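HTH-type transcriptional repressor PhnF (Mycobacterium smegmatis, PDB 3F8M) represses the phnDCE operon for phosphate uptake while phosphate is available in the cell, acting as a DNA-binding regulator of the GntR family. Local coordinates at residues Asp24-Leu27 with Asp28-Ile32; Thr160-His163 with Glu164-Leu167. All coordinates share one frame; numbering follows the deposited sequence. Where two conformers were deposited one is given.

Contact 1: residues Asp24-Leu27 with Asp28-Ile32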
loop_
_atom_site.group_PDB
_atom_site.type_symbol
_atom_site.label_atom_id
_atom_site.label_comp_id
_atom_site.label_asym_id
_atom_site.label_seq_id
_atom_site.Cartn_x
_atom_site.Cartn_y
_atom_site.Cartn_z
ATOM N N ASP A 24 24.976 -15.931 -0.358
ATOM C CA ASP A 24 24.059 -16.282 -1.453
ATOM C C ASP A 24 24.123 -17.786 -1.775
ATOM O O ASP A 24 23.091 -18.443 -1.882
ATOM C CB ASP A 24 24.350 -15.463 -2.711
ATOM C CG ASP A 24 23.721 -14.075 -2.675
ATOM O OD1 ASP A 24 22.900 -13.798 -1.769
ATOM O OD2 ASP A 24 24.051 -13.255 -3.572
ATOM N N ARG A 25 25.336 -18.312 -1.901
ATOM C CA ARG A 25 25.548 -19.740 -2.105
ATOM C C ARG A 25 25.002 -20.567 -0.935
ATOM O O ARG A 25 24.390 -21.619 -1.152
ATOM C CB ARG A 25 27.034 -20.041 -2.326
ATOM C CG ARG A 25 27.338 -21.509 -2.681
ATOM C CD ARG A 25 28.831 -21.747 -2.898
ATOM N NE ARG A 25 29.402 -20.857 -3.919
ATOM C CZ ARG A 25 29.951 -19.662 -3.680
ATOM N NH1 ARG A 25 30.013 -19.185 -2.442
ATOM N NH2 ARG A 25 30.438 -18.937 -4.684
ATOM N N MET A 26 25.228 -20.115 0.297
ATOM C CA MET A 26 24.620 -20.815 1.440
ATOM C C MET A 26 23.109 -20.840 1.263
ATOM O O MET A 26 22.492 -21.921 1.308
ATOM C CB MET A 26 24.996 -20.177 2.776
ATOM C CG MET A 26 26.395 -20.539 3.251
ATOM S SD MET A 26 26.816 -19.452 4.604
ATOM C CE MET A 26 25.795 -20.076 5.932
ATOM N N LEU A 27 22.532 -19.658 1.012
ATOM C CA LEU A 27 21.085 -19.505 0.858
ATOM C C LEU A 27 20.488 -20.438 -0.189
ATOM O O LEU A 27 19.392 -20.958 0.023
ATOM C CB LEU A 27 20.705 -18.057 0.556
ATOM C CG LEU A 27 20.366 -17.201 1.773
ATOM C CD1 LEU A 27 20.111 -15.765 1.346
ATOM C CD2 LEU A 27 19.169 -17.761 2.567
ATOM N N ASP A 28 21.202 -20.668 -1.297
ATOM C CA ASP A 28 20.724 -21.611 -2.336
ATOM C C ASP A 28 20.477 -23.032 -1.813
ATOM O O ASP A 28 19.579 -23.736 -2.290
ATOM C CB ASP A 28 21.699 -21.685 -3.522
ATOM C CG ASP A 28 21.168 -22.568 -4.657
ATOM O OD1 ASP A 28 20.106 -22.224 -5.225
ATOM O OD2 ASP A 28 21.791 -23.615 -4.969
ATOM N N GLY A 29 21.301 -23.450 -0.854
ATOM C CA GLY A 29 21.259 -24.802 -0.321
ATOM C C GLY A 29 20.406 -25.008 0.912
ATOM O O GLY A 29 20.226 -26.144 1.358
ATOM N N MET A 30 19.886 -23.933 1.480
ATOM C CA MET A 30 19.141 -24.040 2.726
ATOM C C MET A 30 17.638 -24.030 2.469
ATOM O O MET A 30 17.192 -23.637 1.389
ATOM C CB MET A 30 19.529 -22.907 3.686
ATOM C CG MET A 30 21.012 -22.907 4.089
ATOM S SD MET A 30 21.638 -21.356 4.798
ATOM C CE MET A 30 21.097 -21.472 6.527
ATOM N N ARG A 31 16.883 -24.455 3.475
ATOM C CA ARG A 31 15.420 -24.420 3.459
ATOM C C ARG A 31 14.912 -23.246 4.250
ATOM O O ARG A 31 15.613 -22.728 5.124
ATOM C CB ARG A 31 14.853 -25.680 4.110
ATOM C CG ARG A 31 15.179 -26.943 3.355
ATOM C CD ARG A 31 14.737 -28.157 4.159
ATOM N NE ARG A 31 15.285 -29.383 3.600
ATOM C CZ ARG A 31 15.159 -30.590 4.141
ATOM N NH1 ARG A 31 14.513 -30.760 5.289
ATOM N NH2 ARG A 31 15.682 -31.637 3.528
ATOM N N ILE A 32 13.666 -22.850 3.990
ATOM C CA ILE A 32 13.029 -21.830 4.784
ATOM C C ILE A 32 13.030 -22.257 6.275
ATOM O O ILE A 32 12.728 -23.404 6.592
ATOM C CB ILE A 32 11.595 -21.586 4.238
ATOM C CG1 ILE A 32 11.698 -20.955 2.831
ATOM C CG2 ILE A 32 10.771 -20.799 5.224
ATOM C CD1 ILE A 32 10.354 -20.945 2.005
#
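Met30 folds back onto the last turn of the helix, and its thioether comes to rest beside Met26, four residues earlier. CG of Met30 stands anti to its own carbonyl carbon (chi1 -61°), which swings the chain back over the peptide of Met26. CG of Met30 then lies 3.3 Å from Met26 O. The sulfur follows, with Met30 SD 3.6 Å from Met26 O. On the side-chain side, Met30 SD reaches CB of Met26 at 4.1 Å. The two thioethers do not pair sulfur to sulfur: the sulfur of Met30 sits at the root of the Met26 side chain, whose own chain runs on and bends at chi3.

The backbone beneath them shows the helix running out. Asp28 N still makes the i to i+4 bond to Asp24 O (3.0 Å). One residue on, Gly29 N turns to Met26 O at 2.9 Å, an i to i+3 bond. A weak bond of the same span joins Met30 N to Leu27 O at 3.3 Å. Met30 itself has left helical geometry.

Asp24 and Arg25 turn to partners elsewhere: OD1 of Asp24 forms a salt bridge with NH1 of Arg65, and NH1 of Arg25 one with OE1 of Glu22. Within the winged helix-turn-helix domain, this is the C-terminal end of helix 15-29; Leu27 leans on Leu60 of helix 50-62, Met26 touches the loop residues Phe36 and Pro37, and Leu27 and Met30 both meet Val75 of strand 72-75.

Contact 2: residues Thr160-His163 with Glu164-Leu167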
loop_
_atom_site.group_PDB
_atom_site.type_symbol
_atom_site.label_atom_id
_atom_site.label_comp_id
_atom_site.label_asym_id
_atom_site.label_seq_id
_atom_site.Cartn_x
_atom_site.Cartn_y
_atom_site.Cartn_z
ATOM N N THR A 160 -8.995 -16.709 -27.084
ATOM C CA THR A 160 -7.658 -16.262 -27.381
ATOM C C THR A 160 -6.738 -16.225 -26.147
ATOM O O THR A 160 -5.503 -16.223 -26.301
ATOM C CB THR A 160 -7.642 -14.878 -28.012
ATOM O OG1 THR A 160 -7.869 -13.869 -27.005
ATOM C CG2 THR A 160 -8.676 -14.770 -29.161
ATOM N N PHE A 161 -7.337 -16.195 -24.945
ATOM C CA PHE A 161 -6.556 -15.952 -23.705
ATOM C C PHE A 161 -5.987 -17.182 -22.987
ATOM O O PHE A 161 -6.729 -18.045 -22.541
ATOM C CB PHE A 161 -7.366 -15.133 -22.687
ATOM C CG PHE A 161 -6.553 -14.668 -21.521
ATOM C CD1 PHE A 161 -5.263 -14.152 -21.729
ATOM C CD2 PHE A 161 -7.071 -14.747 -20.209
ATOM C CE1 PHE A 161 -4.491 -13.714 -20.647
ATOM C CE2 PHE A 161 -6.294 -14.300 -19.114
ATOM C CZ PHE A 161 -4.998 -13.797 -19.352
ATOM N N ASP A 162 -4.677 -17.196 -22.781
ATOM C CA ASP A 162 -4.085 -18.228 -21.892
ATOM C C ASP A 162 -4.294 -17.729 -20.448
ATOM O O ASP A 162 -3.659 -16.763 -20.002
ATOM C CB ASP A 162 -2.617 -18.428 -22.226
ATOM C CG ASP A 162 -1.862 -19.259 -21.175
ATOM O OD1 ASP A 162 -2.483 -19.798 -20.248
ATOM O OD2 ASP A 162 -0.625 -19.371 -21.311
ATOM N N HIS A 163 -5.228 -18.360 -19.751
ATOM C CA HIS A 163 -5.629 -17.908 -18.406
ATOM C C HIS A 163 -4.512 -17.961 -17.329
ATOM O O HIS A 163 -4.640 -17.368 -16.272
ATOM C CB HIS A 163 -6.922 -18.602 -17.963
ATOM C CG HIS A 163 -6.822 -20.096 -17.816
ATOM N ND1 HIS A 163 -6.050 -20.702 -16.846
ATOM C CD2 HIS A 163 -7.454 -21.100 -18.468
ATOM C CE1 HIS A 163 -6.187 -22.017 -16.929
ATOM N NE2 HIS A 163 -7.031 -22.284 -17.907
ATOM N N GLU A 164 -3.390 -18.598 -17.631
ATOM C CA GLU A 164 -2.230 -18.533 -16.745
ATOM C C GLU A 164 -1.294 -17.367 -17.034
ATOM O O GLU A 164 -0.377 -17.096 -16.245
ATOM C CB GLU A 164 -1.465 -19.857 -16.772
ATOM C CG GLU A 164 -2.390 -21.026 -16.507
ATOM C CD GLU A 164 -1.658 -22.260 -16.036
ATOM O OE1 GLU A 164 -0.569 -22.550 -16.567
ATOM O OE2 GLU A 164 -2.196 -22.927 -15.127
ATOM N N ALA A 165 -1.563 -16.644 -18.125
ATOM C CA ALA A 165 -0.676 -15.611 -18.621
ATOM C C ALA A 165 -1.111 -14.206 -18.209
ATOM O O ALA A 165 -2.121 -14.027 -17.531
ATOM C CB ALA A 165 -0.573 -15.723 -20.163
ATOM N N SER A 166 -0.344 -13.198 -18.602
ATOM C CA SER A 166 -0.705 -11.819 -18.236
ATOM C C SER A 166 -1.918 -11.352 -19.062
ATOM O O SER A 166 -1.879 -11.339 -20.295
ATOM C CB SER A 166 0.491 -10.878 -18.453
ATOM O OG SER A 166 0.049 -9.545 -18.561
ATOM N N LEU A 167 -2.995 -10.950 -18.376
ATOM C CA LEU A 167 -4.140 -10.356 -19.071
ATOM C C LEU A 167 -3.734 -9.006 -19.698
ATOM O O LEU A 167 -4.230 -8.628 -20.792
ATOM C CB LEU A 167 -5.312 -10.143 -18.089
ATOM C CG LEU A 167 -6.611 -9.587 -18.659
ATOM C CD1 LEU A 167 -7.201 -10.477 -19.798
ATOM C CD2 LEU A 167 -7.623 -9.396 -17.534
#
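The Phe161 ring has Leu167 over one face, with the methyl CD1 in a CH-pi contact 4.1 Å from the ring centroid and only 15° off the normal. Toward the rim of the opposite face lies the backbone N of His163. At the ring edge, near its plane, sits the carbonyl of Ser166, its O 3.5 Å from Phe161 CE1, while CZ of Phe161 packs on CB of Leu167 at 3.9 Å. With CG of Phe161 anti to the backbone N (chi1 -170°), the ring reaches across the loop to the start of the next helix, and the side chains of Phe161 and Leu167 cross at about a right angle.

Asp162 works on the other part of the loop. Its carboxylate receives Glu164 N at OD1 (3.0 Å), approached from 51° out of the carboxylate plane, and its OD2 lies 3.8 Å from CB of Ala165. Its main-chain O takes the N-H of Ala165 at 2.8 Å.

Arg133 of strand 127-137 hydrogen-bonds the carbonyl oxygens of His163 and Ala165, and Arg102 of strand 100-111 that of Glu164, which ties the turn to the sheet.

The Ala165 N to Asp162 O bond closes a type I beta turn from Asp162 to Ala165, and the carboxylate bond to the residue two places on is that of an Asx turn. Together with Ser166, at the N-cap of helix 167-173, whose OG caps Ala169 N, they form a compact helix-to-helix connection within the UTRA domain.

How the contacts relate
From the N terminus, the chain meets contact 1 first, where helix 15-29 of the winged helix-turn-helix domain ends and gives way to a loop. It then passes through helices 39-45 and 50-62 and the hairpin of strands 66-69 and 72-75, and enters the UTRA domain, where contact 2 closes the short turn from helix 157-160 to helix 167-173 beside the six-stranded antiparallel sheet. The two contacts follow in series, neither nesting nor crossing. Their centres are 33 Å apart and their nearest atoms about 21 Å, so they do not touch: contact 1 lies at the end of helix 15-29, and contact 2 leads into the start of helix 167-173.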